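Local coordinates for putative capsid protein of prophage (Escherichia coli CFT073, PDB 3BQW) that probably serves as a prophage major capsid protein, building the viral shell with an HK97-like coat fold, at residues G68-R73 against R158-K164; P89-I93 against N124-Q128; N288-L292 against P339-F345. All coordinates share one frame; numbering follows the deposited sequence.

Interaction 1 of 3, residues G68-R73 against R158-K164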
loop_
_atom_site.group_PDB
_atom_site.type_symbol
_atom_site.label_atom_id
_atom_site.label_comp_id
_atom_site.label_asym_id
_atom_site.label_seq_id
_atom_site.Cartn_x
_atom_site.Cartn_y
_atom_site.Cartn_z
ATOM N N GLY A 68 -11.774 21.577 5.998
ATOM C CA GLY A 68 -10.827 21.243 7.045
ATOM C C GLY A 68 -10.778 19.736 7.195
ATOM O O GLY A 68 -10.616 18.998 6.208
ATOM N N SER A 69 -10.936 19.278 8.434
ATOM C CA SER A 69 -11.036 17.863 8.724
ATOM C C SER A 69 -12.499 17.392 8.736
ATOM O O SER A 69 -12.773 16.242 9.052
ATOM C CB SER A 69 -10.395 17.566 10.077
ATOM O OG SER A 69 -11.316 17.863 11.125
ATOM N N GLN A 70 -13.437 18.258 8.389
ATOM C CA GLN A 70 -14.843 17.891 8.433
ATOM C C GLN A 70 -15.313 17.340 7.078
ATOM O O GLN A 70 -15.215 18.025 6.060
ATOM C CB GLN A 70 -15.673 19.114 8.805
ATOM C CG GLN A 70 -17.091 18.782 9.259
ATOM C CD GLN A 70 -17.167 18.313 10.715
ATOM O OE1 GLN A 70 -16.139 18.193 11.406
ATOM N NE2 GLN A 70 -18.393 18.048 11.189
ATOM N N VAL A 71 -15.826 16.107 7.073
ATOM C CA VAL A 71 -16.430 15.550 5.866
ATOM C C VAL A 71 -17.857 16.087 5.716
ATOM O O VAL A 71 -18.643 15.985 6.636
ATOM C CB VAL A 71 -16.403 14.005 5.872
ATOM C CG1 VAL A 71 -17.050 13.454 4.605
ATOM C CG2 VAL A 71 -14.960 13.527 6.019
ATOM N N GLN A 72 -18.165 16.672 4.561
ATOM C CA GLN A 72 -19.513 17.183 4.246
ATOM C C GLN A 72 -20.323 16.087 3.559
ATOM O O GLN A 72 -20.515 16.119 2.339
ATOM C CB GLN A 72 -19.463 18.406 3.301
ATOM C CG GLN A 72 -18.459 19.489 3.647
ATOM C CD GLN A 72 -18.769 20.154 4.955
ATOM O OE1 GLN A 72 -19.616 21.048 5.023
ATOM N NE2 GLN A 72 -18.089 19.728 6.011
ATOM N N ARG A 73 -20.825 15.141 4.348
ATOM C CA ARG A 73 -21.496 13.959 3.806
ATOM C C ARG A 73 -22.820 14.279 3.108
ATOM O O ARG A 73 -23.279 13.511 2.269
ATOM C CB ARG A 73 -21.716 12.906 4.900
ATOM C CG ARG A 73 -20.438 12.257 5.471
ATOM C CD ARG A 73 -20.759 10.875 6.108
ATOM N NE ARG A 73 -20.964 9.876 5.057
ATOM C CZ ARG A 73 -19.990 9.148 4.492
ATOM N NH1 ARG A 73 -18.717 9.259 4.882
ATOM N NH2 ARG A 73 -20.298 8.288 3.529
ATOM N N ARG A 158 -8.923 18.397 -1.200
ATOM C CA ARG A 158 -9.044 17.244 -0.310
ATOM C C ARG A 158 -10.490 16.776 -0.162
ATOM O O ARG A 158 -11.364 17.567 0.135
ATOM C CB ARG A 158 -8.504 17.665 1.039
ATOM C CG ARG A 158 -8.153 16.596 1.993
ATOM C CD ARG A 158 -7.175 17.208 2.991
ATOM N NE ARG A 158 -6.832 16.282 4.049
ATOM C CZ ARG A 158 -7.300 16.332 5.293
ATOM N NH1 ARG A 158 -8.159 17.272 5.672
ATOM N NH2 ARG A 158 -6.906 15.408 6.165
ATOM N N TYR A 159 -10.737 15.489 -0.395
ATOM C CA TYR A 159 -12.086 14.898 -0.255
ATOM C C TYR A 159 -12.003 13.451 0.239
ATOM O O TYR A 159 -10.933 12.862 0.249
ATOM C CB TYR A 159 -12.826 14.956 -1.583
ATOM C CG TYR A 159 -12.369 13.931 -2.604
ATOM C CD1 TYR A 159 -13.089 12.742 -2.787
ATOM C CD2 TYR A 159 -11.220 14.150 -3.396
ATOM C CE1 TYR A 159 -12.688 11.797 -3.692
ATOM C CE2 TYR A 159 -10.802 13.189 -4.353
ATOM C CZ TYR A 159 -11.534 12.013 -4.474
ATOM O OH TYR A 159 -11.177 11.049 -5.389
ATOM N N GLU A 160 -13.146 12.892 0.634
ATOM C CA GLU A 160 -13.224 11.529 1.173
ATOM C C GLU A 160 -13.860 10.595 0.154
ATOM O O GLU A 160 -14.839 10.941 -0.483
ATOM C CB GLU A 160 -14.024 11.484 2.484
ATOM C CG GLU A 160 -14.144 10.075 3.072
ATOM C CD GLU A 160 -15.212 9.953 4.121
ATOM O OE1 GLU A 160 -16.414 9.852 3.754
ATOM O OE2 GLU A 160 -14.847 9.929 5.315
ATOM N N ILE A 161 -13.253 9.419 -0.005
ATOM C CA ILE A 161 -13.864 8.281 -0.674
ATOM C C ILE A 161 -14.345 7.339 0.413
ATOM O O ILE A 161 -13.587 7.003 1.341
ATOM C CB ILE A 161 -12.860 7.480 -1.551
ATOM C CG1 ILE A 161 -12.390 8.306 -2.733
ATOM C CG2 ILE A 161 -13.501 6.191 -2.066
ATOM C CD1 ILE A 161 -11.135 7.696 -3.434
ATOM N N ASP A 162 -15.584 6.897 0.281
ATOM C CA ASP A 162 -16.168 5.950 1.204
ATOM C C ASP A 162 -16.721 4.756 0.420
ATOM O O ASP A 162 -17.657 4.888 -0.375
ATOM C CB ASP A 162 -17.261 6.630 2.021
ATOM C CG ASP A 162 -17.819 5.757 3.112
ATOM O OD1 ASP A 162 -17.295 4.639 3.346
ATOM O OD2 ASP A 162 -18.801 6.200 3.762
ATOM N N TRP A 163 -16.100 3.607 0.642
ATOM C CA TRP A 163 -16.514 2.333 0.032
ATOM C C TRP A 163 -17.681 1.692 0.789
ATOM O O TRP A 163 -18.194 0.667 0.362
ATOM C CB TRP A 163 -15.344 1.373 -0.002
ATOM C CG TRP A 163 -14.126 1.925 -0.748
ATOM C CD1 TRP A 163 -12.936 2.335 -0.199
ATOM C CD2 TRP A 163 -14.021 2.157 -2.163
ATOM N NE1 TRP A 163 -12.092 2.786 -1.196
ATOM C CE2 TRP A 163 -12.722 2.681 -2.406
ATOM C CE3 TRP A 163 -14.893 1.971 -3.249
ATOM C CZ2 TRP A 163 -12.275 3.011 -3.682
ATOM C CZ3 TRP A 163 -14.449 2.299 -4.521
ATOM C CH2 TRP A 163 -13.145 2.818 -4.729
ATOM N N LYS A 164 -18.078 2.318 1.901
ATOM C CA LYS A 164 -19.257 1.960 2.699
ATOM C C LYS A 164 -19.119 0.533 3.221
ATOM O O LYS A 164 -19.920 -0.341 2.892
ATOM C CB LYS A 164 -20.582 2.137 1.915
ATOM C CG LYS A 164 -20.896 3.563 1.382
ATOM C CD LYS A 164 -21.858 4.388 2.238
ATOM C CE LYS A 164 -22.635 5.456 1.415
ATOM N NZ LYS A 164 -23.101 6.641 2.239
HETATM O O HOH W 1 -16.588 10.186 7.268
#

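Interaction 2 of 3, residues P89-I93 against N124-Q128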
loop_
_atom_site.group_PDB
_atom_site.type_symbol
_atom_site.label_atom_id
_atom_site.label_comp_id
_atom_site.label_asym_id
_atom_site.label_seq_id
_atom_site.Cartn_x
_atom_site.Cartn_y
_atom_site.Cartn_z
ATOM N N PRO A 89 6.872 13.329 -6.263
ATOM C CA PRO A 89 8.018 13.598 -5.430
ATOM C C PRO A 89 9.269 13.749 -6.278
ATOM O O PRO A 89 9.439 13.042 -7.295
ATOM C CB PRO A 89 8.108 12.351 -4.552
ATOM C CG PRO A 89 7.428 11.295 -5.295
ATOM C CD PRO A 89 6.309 11.998 -5.986
ATOM N N LYS A 90 10.104 14.708 -5.889
ATOM C CA LYS A 90 11.381 14.919 -6.545
ATOM C C LYS A 90 12.491 15.024 -5.520
ATOM O O LYS A 90 12.243 15.278 -4.345
ATOM C CB LYS A 90 11.360 16.169 -7.443
ATOM C CG LYS A 90 11.293 17.490 -6.711
ATOM C CD LYS A 90 11.434 18.630 -7.679
ATOM C CE LYS A 90 11.227 19.965 -6.980
ATOM N NZ LYS A 90 11.391 21.097 -7.943
ATOM N N HIS A 91 13.713 14.821 -5.998
ATOM C CA HIS A 91 14.906 14.916 -5.182
ATOM C C HIS A 91 15.987 15.578 -6.009
ATOM O O HIS A 91 16.060 15.369 -7.214
ATOM C CB HIS A 91 15.407 13.522 -4.793
ATOM C CG HIS A 91 14.500 12.767 -3.867
ATOM N ND1 HIS A 91 14.776 12.599 -2.524
ATOM C CD2 HIS A 91 13.348 12.093 -4.102
ATOM C CE1 HIS A 91 13.814 11.873 -1.975
ATOM N NE2 HIS A 91 12.932 11.566 -2.910
ATOM N N GLU A 92 16.844 16.339 -5.341
ATOM C CA GLU A 92 18.053 16.878 -5.950
ATOM C C GLU A 92 19.109 15.770 -6.158
ATOM O O GLU A 92 19.243 14.840 -5.338
ATOM C CB GLU A 92 18.626 18.021 -5.099
ATOM C CG GLU A 92 20.004 18.515 -5.604
ATOM C CD GLU A 92 20.601 19.668 -4.789
ATOM O OE1 GLU A 92 19.898 20.211 -3.904
ATOM O OE2 GLU A 92 21.784 20.021 -5.045
ATOM N N ILE A 93 19.831 15.863 -7.268
ATOM C CA ILE A 93 20.934 14.957 -7.573
ATOM C C ILE A 93 22.220 15.690 -7.233
ATOM O O ILE A 93 22.684 16.527 -7.998
ATOM C CB ILE A 93 20.927 14.524 -9.051
ATOM C CG1 ILE A 93 19.552 13.929 -9.421
ATOM C CG2 ILE A 93 22.112 13.573 -9.357
ATOM C CD1 ILE A 93 19.174 12.620 -8.721
ATOM N N ASN A 124 17.495 7.655 -6.135
ATOM C CA ASN A 124 16.356 8.527 -5.869
ATOM C C ASN A 124 15.091 8.052 -6.562
ATOM O O ASN A 124 13.994 8.189 -6.013
ATOM C CB ASN A 124 16.678 9.971 -6.218
ATOM C CG ASN A 124 17.581 10.628 -5.176
ATOM O OD1 ASN A 124 17.188 10.789 -4.042
ATOM N ND2 ASN A 124 18.803 10.981 -5.565
ATOM N N MET A 125 15.226 7.451 -7.733
ATOM C CA MET A 125 14.083 6.821 -8.388
ATOM C C MET A 125 13.506 5.718 -7.524
ATOM O O MET A 125 12.281 5.637 -7.377
ATOM C CB MET A 125 14.469 6.236 -9.758
ATOM C CG MET A 125 14.630 7.259 -10.897
ATOM S SD MET A 125 15.139 6.526 -12.487
ATOM C CE MET A 125 13.612 5.666 -12.805
ATOM N N ARG A 126 14.369 4.856 -6.972
ATOM C CA ARG A 126 13.919 3.776 -6.094
ATOM C C ARG A 126 13.193 4.307 -4.858
ATOM O O ARG A 126 12.221 3.733 -4.412
ATOM C CB ARG A 126 15.078 2.857 -5.653
ATOM C CG ARG A 126 15.590 1.927 -6.764
ATOM C CD ARG A 126 16.516 0.814 -6.250
ATOM N NE ARG A 126 17.531 1.247 -5.280
ATOM C CZ ARG A 126 18.724 1.747 -5.586
ATOM N NH1 ARG A 126 19.108 1.905 -6.847
ATOM N NH2 ARG A 126 19.553 2.103 -4.613
ATOM N N ARG A 127 13.695 5.398 -4.311
ATOM C CA ARG A 127 13.125 6.029 -3.121
ATOM C C ARG A 127 11.764 6.671 -3.452
ATOM O O ARG A 127 10.836 6.627 -2.649
ATOM C CB ARG A 127 14.158 7.046 -2.635
ATOM C CG ARG A 127 13.805 7.991 -1.530
ATOM C CD ARG A 127 15.066 8.859 -1.209
ATOM N NE ARG A 127 16.147 8.018 -0.666
ATOM C CZ ARG A 127 17.344 7.784 -1.219
ATOM N NH1 ARG A 127 17.739 8.346 -2.368
ATOM N NH2 ARG A 127 18.186 6.976 -0.586
ATOM N N GLN A 128 11.646 7.243 -4.650
ATOM C CA GLN A 128 10.372 7.815 -5.102
ATOM C C GLN A 128 9.281 6.757 -5.325
ATOM O O GLN A 128 8.144 6.938 -4.936
ATOM C CB GLN A 128 10.580 8.677 -6.346
ATOM C CG GLN A 128 11.247 9.982 -6.006
ATOM C CD GLN A 128 11.838 10.667 -7.210
ATOM O OE1 GLN A 128 11.585 10.284 -8.356
ATOM N NE2 GLN A 128 12.647 11.681 -6.961
#

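Interaction 3 of 3, residues N288-L292 against P339-F345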
loop_
_atom_site.group_PDB
_atom_site.type_symbol
_atom_site.label_atom_id
_atom_site.label_comp_id
_atom_site.label_asym_id
_atom_site.label_seq_id
_atom_site.Cartn_x
_atom_site.Cartn_y
_atom_site.Cartn_z
ATOM N N ASN A 288 -8.579 -14.487 -2.165
ATOM C CA ASN A 288 -9.258 -14.481 -3.463
ATOM C C ASN A 288 -9.986 -13.158 -3.771
ATOM O O ASN A 288 -10.441 -12.962 -4.886
ATOM C CB ASN A 288 -10.273 -15.626 -3.522
ATOM C CG ASN A 288 -9.638 -16.983 -3.278
ATOM O OD1 ASN A 288 -9.877 -17.627 -2.237
ATOM N ND2 ASN A 288 -8.831 -17.441 -4.244
ATOM N N ASN A 289 -10.131 -12.283 -2.772
ATOM C CA ASN A 289 -10.892 -11.020 -2.900
ATOM C C ASN A 289 -9.924 -9.927 -3.402
ATOM O O ASN A 289 -9.433 -9.070 -2.638
ATOM C CB ASN A 289 -11.523 -10.663 -1.542
ATOM C CG ASN A 289 -12.458 -9.454 -1.596
ATOM O OD1 ASN A 289 -13.122 -9.187 -2.604
ATOM N ND2 ASN A 289 -12.526 -8.729 -0.495
ATOM N N LYS A 290 -9.599 -10.007 -4.680
ATOM C CA LYS A 290 -8.526 -9.167 -5.241
ATOM C C LYS A 290 -9.085 -8.071 -6.096
ATOM O O LYS A 290 -9.710 -8.346 -7.094
ATOM C CB LYS A 290 -7.567 -9.964 -6.125
ATOM C CG LYS A 290 -6.870 -11.126 -5.449
ATOM C CD LYS A 290 -6.606 -12.148 -6.518
ATOM C CE LYS A 290 -5.687 -13.215 -6.069
ATOM N NZ LYS A 290 -5.905 -14.429 -6.901
ATOM N N GLY A 291 -8.824 -6.838 -5.693
ATOM C CA GLY A 291 -9.123 -5.657 -6.485
ATOM C C GLY A 291 -7.869 -5.144 -7.149
ATOM O O GLY A 291 -7.015 -5.915 -7.574
ATOM N N LEU A 292 -7.748 -3.826 -7.263
ATOM C CA LEU A 292 -6.660 -3.260 -8.068
ATOM C C LEU A 292 -6.158 -1.950 -7.527
ATOM O O LEU A 292 -6.741 -1.367 -6.619
ATOM C CB LEU A 292 -7.103 -3.077 -9.537
ATOM C CG LEU A 292 -8.174 -1.993 -9.776
ATOM C CD1 LEU A 292 -8.087 -1.398 -11.130
ATOM C CD2 LEU A 292 -9.544 -2.584 -9.554
ATOM N N PRO A 339 -11.156 -1.724 -4.221
ATOM C CA PRO A 339 -11.348 -3.085 -3.723
ATOM C C PRO A 339 -12.251 -3.877 -4.623
ATOM O O PRO A 339 -13.004 -3.299 -5.404
ATOM C CB PRO A 339 -12.002 -2.871 -2.359
ATOM C CG PRO A 339 -12.818 -1.629 -2.536
ATOM C CD PRO A 339 -11.980 -0.747 -3.469
ATOM N N ALA A 340 -12.162 -5.200 -4.526
ATOM C CA ALA A 340 -13.108 -6.065 -5.182
ATOM C C ALA A 340 -14.384 -5.936 -4.362
ATOM O O ALA A 340 -15.265 -5.202 -4.765
ATOM C CB ALA A 340 -12.605 -7.509 -5.284
ATOM N N ASP A 341 -14.468 -6.579 -3.201
ATOM C CA ASP A 341 -15.657 -6.518 -2.345
ATOM C C ASP A 341 -15.262 -6.145 -0.899
ATOM O O ASP A 341 -14.704 -6.972 -0.171
ATOM C CB ASP A 341 -16.390 -7.860 -2.395
ATOM C CG ASP A 341 -17.725 -7.848 -1.683
ATOM O OD1 ASP A 341 -18.095 -6.856 -1.036
ATOM O OD2 ASP A 341 -18.440 -8.861 -1.788
ATOM N N ILE A 342 -15.558 -4.904 -0.497
ATOM C CA ILE A 342 -15.185 -4.389 0.834
ATOM C C ILE A 342 -15.891 -5.147 1.968
ATOM O O ILE A 342 -15.439 -5.146 3.112
ATOM C CB ILE A 342 -15.459 -2.836 0.942
ATOM C CG1 ILE A 342 -14.544 -2.170 1.983
ATOM C CG2 ILE A 342 -16.980 -2.520 1.151
ATOM C CD1 ILE A 342 -13.050 -2.020 1.523
ATOM N N ARG A 343 -16.995 -5.808 1.646
ATOM C CA ARG A 343 -17.794 -6.477 2.672
ATOM C C ARG A 343 -17.116 -7.738 3.213
ATOM O O ARG A 343 -17.536 -8.288 4.198
ATOM C CB ARG A 343 -19.187 -6.799 2.134
ATOM C CG ARG A 343 -19.935 -5.573 1.613
ATOM C CD ARG A 343 -21.204 -5.987 0.898
ATOM N NE ARG A 343 -20.913 -6.777 -0.287
ATOM C CZ ARG A 343 -21.831 -7.393 -1.037
ATOM N NH1 ARG A 343 -23.124 -7.315 -0.746
ATOM N NH2 ARG A 343 -21.443 -8.091 -2.100
ATOM N N LYS A 344 -16.066 -8.182 2.545
ATOM C CA LYS A 344 -15.337 -9.389 2.915
ATOM C C LYS A 344 -14.122 -9.136 3.808
ATOM O O LYS A 344 -13.245 -10.003 3.921
ATOM C CB LYS A 344 -14.913 -10.107 1.637
ATOM C CG LYS A 344 -16.068 -10.578 0.790
ATOM C CD LYS A 344 -15.540 -11.300 -0.469
ATOM C CE LYS A 344 -16.697 -11.970 -1.254
ATOM N NZ LYS A 344 -16.432 -11.889 -2.715
ATOM N N PHE A 345 -14.063 -7.958 4.429
ATOM C CA PHE A 345 -13.014 -7.597 5.381
ATOM C C PHE A 345 -13.643 -7.332 6.730
ATOM O O PHE A 345 -14.646 -6.623 6.815
ATOM C CB PHE A 345 -12.313 -6.330 4.911
ATOM C CG PHE A 345 -11.563 -6.506 3.630
ATOM C CD1 PHE A 345 -10.335 -7.178 3.618
ATOM C CD2 PHE A 345 -12.068 -6.023 2.448
ATOM C CE1 PHE A 345 -9.646 -7.340 2.465
ATOM C CE2 PHE A 345 -11.377 -6.189 1.280
ATOM C CZ PHE A 345 -10.157 -6.846 1.283
HETATM O O HOH W 2 -11.212 -9.997 1.956
HETATM O O HOH W 3 -10.089 -6.258 -2.531
HETATM O O HOH W 4 -14.252 -10.587 -4.244
#

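Interaction 1 of 3, residues G68-R73 against R158-K164
Arg73 reaches the acidic residues Glu160 and Asp162 across a four-stranded antiparallel sheet, a worked case of pairing between strands that are not neighbours. Strand 61-67 runs between 70-79 and 159-162, so the contact is made by side chains passing over that middle strand.

The ionic part is a salt-bridge network. Arg73 is bent at chi3 (76°), which swings its guanidinium back toward strand 159-162. There NH1 meets Glu160 OE1 at 2.6 Å and NH2 meets Asp162 OD2, also at 2.6 Å, the latter pair forming a weak hydrogen bond. The guanidinium plane stands 87° from the Asp162 carboxylate and 47° from that of Glu160, so neither acid gives a flat, two-pronged grip. Lys164 NZ comes within 3.5 Å of Arg73 NH2; the two carboxylates probably offset this closeness of like charges, and Lys164 also makes a cation-pi contact with Phe62.

Van der Waals packing is slight: both methyls of Val71 lie against the Glu160 carboxylate, crossing it at about a right angle. At the far end Arg158 brings an edge of its guanidinium near Gly68 O, but its salt bridge goes to Glu152.

The acids have further polar partners. Asp162 OD1 accepts from Lys164 N at 2.8 Å in an Asx turn, while a water donates to Glu160 OE2 at 2.6 Å and weakly accepts from Arg73 NH1.

Interaction 2 of 3, residues P89-I93 against N124-Q128
Strand 90-92 and helix segment 124-128 run roughly antiparallel, at 152°, with their axes 8.9 Å apart at closest approach; the CA of Pro89 lies nearest that of Gln128, and the CA of His91 nearest that of Asn124. On the helix, Asn124, Arg127 and Gln128 turn toward the strand and close round the His91 imidazole.

Each of the three touches the ring differently. Gln128 NE2 lies at the ring edge, in its plane, 3.0 Å from His91 CD2; amide and imidazole are nearly coplanar and slide past each other in opposite directions. NE2 and CD2 make a close contact, not a hydrogen bond; the amide's polar atoms are used on the neighbouring strand, where NE2 donates to Val329 O and OE1 is bonded to Thr331 OG1. The aliphatic part of Gln128 meets the proline, CG to Pro89 CG at 4.1 Å. Asn124 OD1 approaches the root of the ring obliquely, 3.3 Å from His91 CG, while its ND2 rests 3.6 Å from Ile93 CD1. Arg127 leaves the helix with CG anti to the backbone N (chi1 172°), which carries CD to 3.4 Å from His91 CE1. Its chain then bends at chi3, and NH1 returns to Asn124 OD1 at 3.0 Å, meeting it from above the carbonyl plane. That bond ties together two of the residues flanking the ring, and the nearby arginine charge would probably disfavour protonation of His91.

Strand 90-92 is itself paired antiparallel with strand 327-338, on which Ile93, Asn124 and Met125 also pack. A long helix laid along a sheet in this way is consistent with the spine helix and P-domain of HK97-like capsid proteins.

Interaction 3 of 3, residues N288-L292 against P339-F345
A side-chain amide locked onto the backbone of a facing loop is the motif here: Asn289, at the centre of an inverse gamma turn, grips both polar backbone atoms of Asp341. Its CG stands anti to its own backbone N (chi1 -174°), carrying the amide out to Asp341. Asn289 OD1 accepts from Asp341 N at 3.0 Å, in the carbonyl plane and on a lone pair, while ND2 donates to Asp341 O at 2.8 Å. Two bonds to one residue fix the amide's rotation. Asp341 O has a second donor, Lys344 N, which arrives from the opposite face of its carbonyl plane.

Ala340 CB sits 3.2 Å from Asn289 OD1, Lys344 CB lies 3.5 Å from ND2, and Phe345 offers CE2 obliquely to the same nitrogen at 3.3 Å.

In the fold, both loops connect the same two mixed sheets: 288-292 leads into strand 292-295, whose antiparallel partner, strand 327-338, runs out into the loop 339-345. Gly291, having no side chain, brings its CA to 3.6 Å from Ala340 N, and a water bridges that nitrogen to Asn289 O. A second water links Asn289 ND2 to Lys344 O, over one face of the Phe345 ring.

The carboxylate of Asp341 leads away from Asn289 and is held side-on by Arg343: NE reaches the syn lone pair of OD1 at 2.9 Å, and NH2 bonds to OD2.

In the fold
The three contacts differ in chemistry as in burial. Interaction 3, the buried one, relies on directed amide-to-backbone bonds and bridging waters, whereas the partly buried interactions 1 and 2 use, respectively, charge pairs across a strand and close packing round an imidazole. Interactions 2 and 3 share the five-stranded sheet: strand 327-338 pairs with 90-92 and runs on into the loop 339-345, yet the contacts lie on opposite sides of the chain's centre, about 17 Å apart at their nearest atoms. Interactions 1 and 3 touch directly, with Trp163 packing on Pro339 and Ile342. Along the chain, interaction 2 is nested within the loop closed by interaction 1.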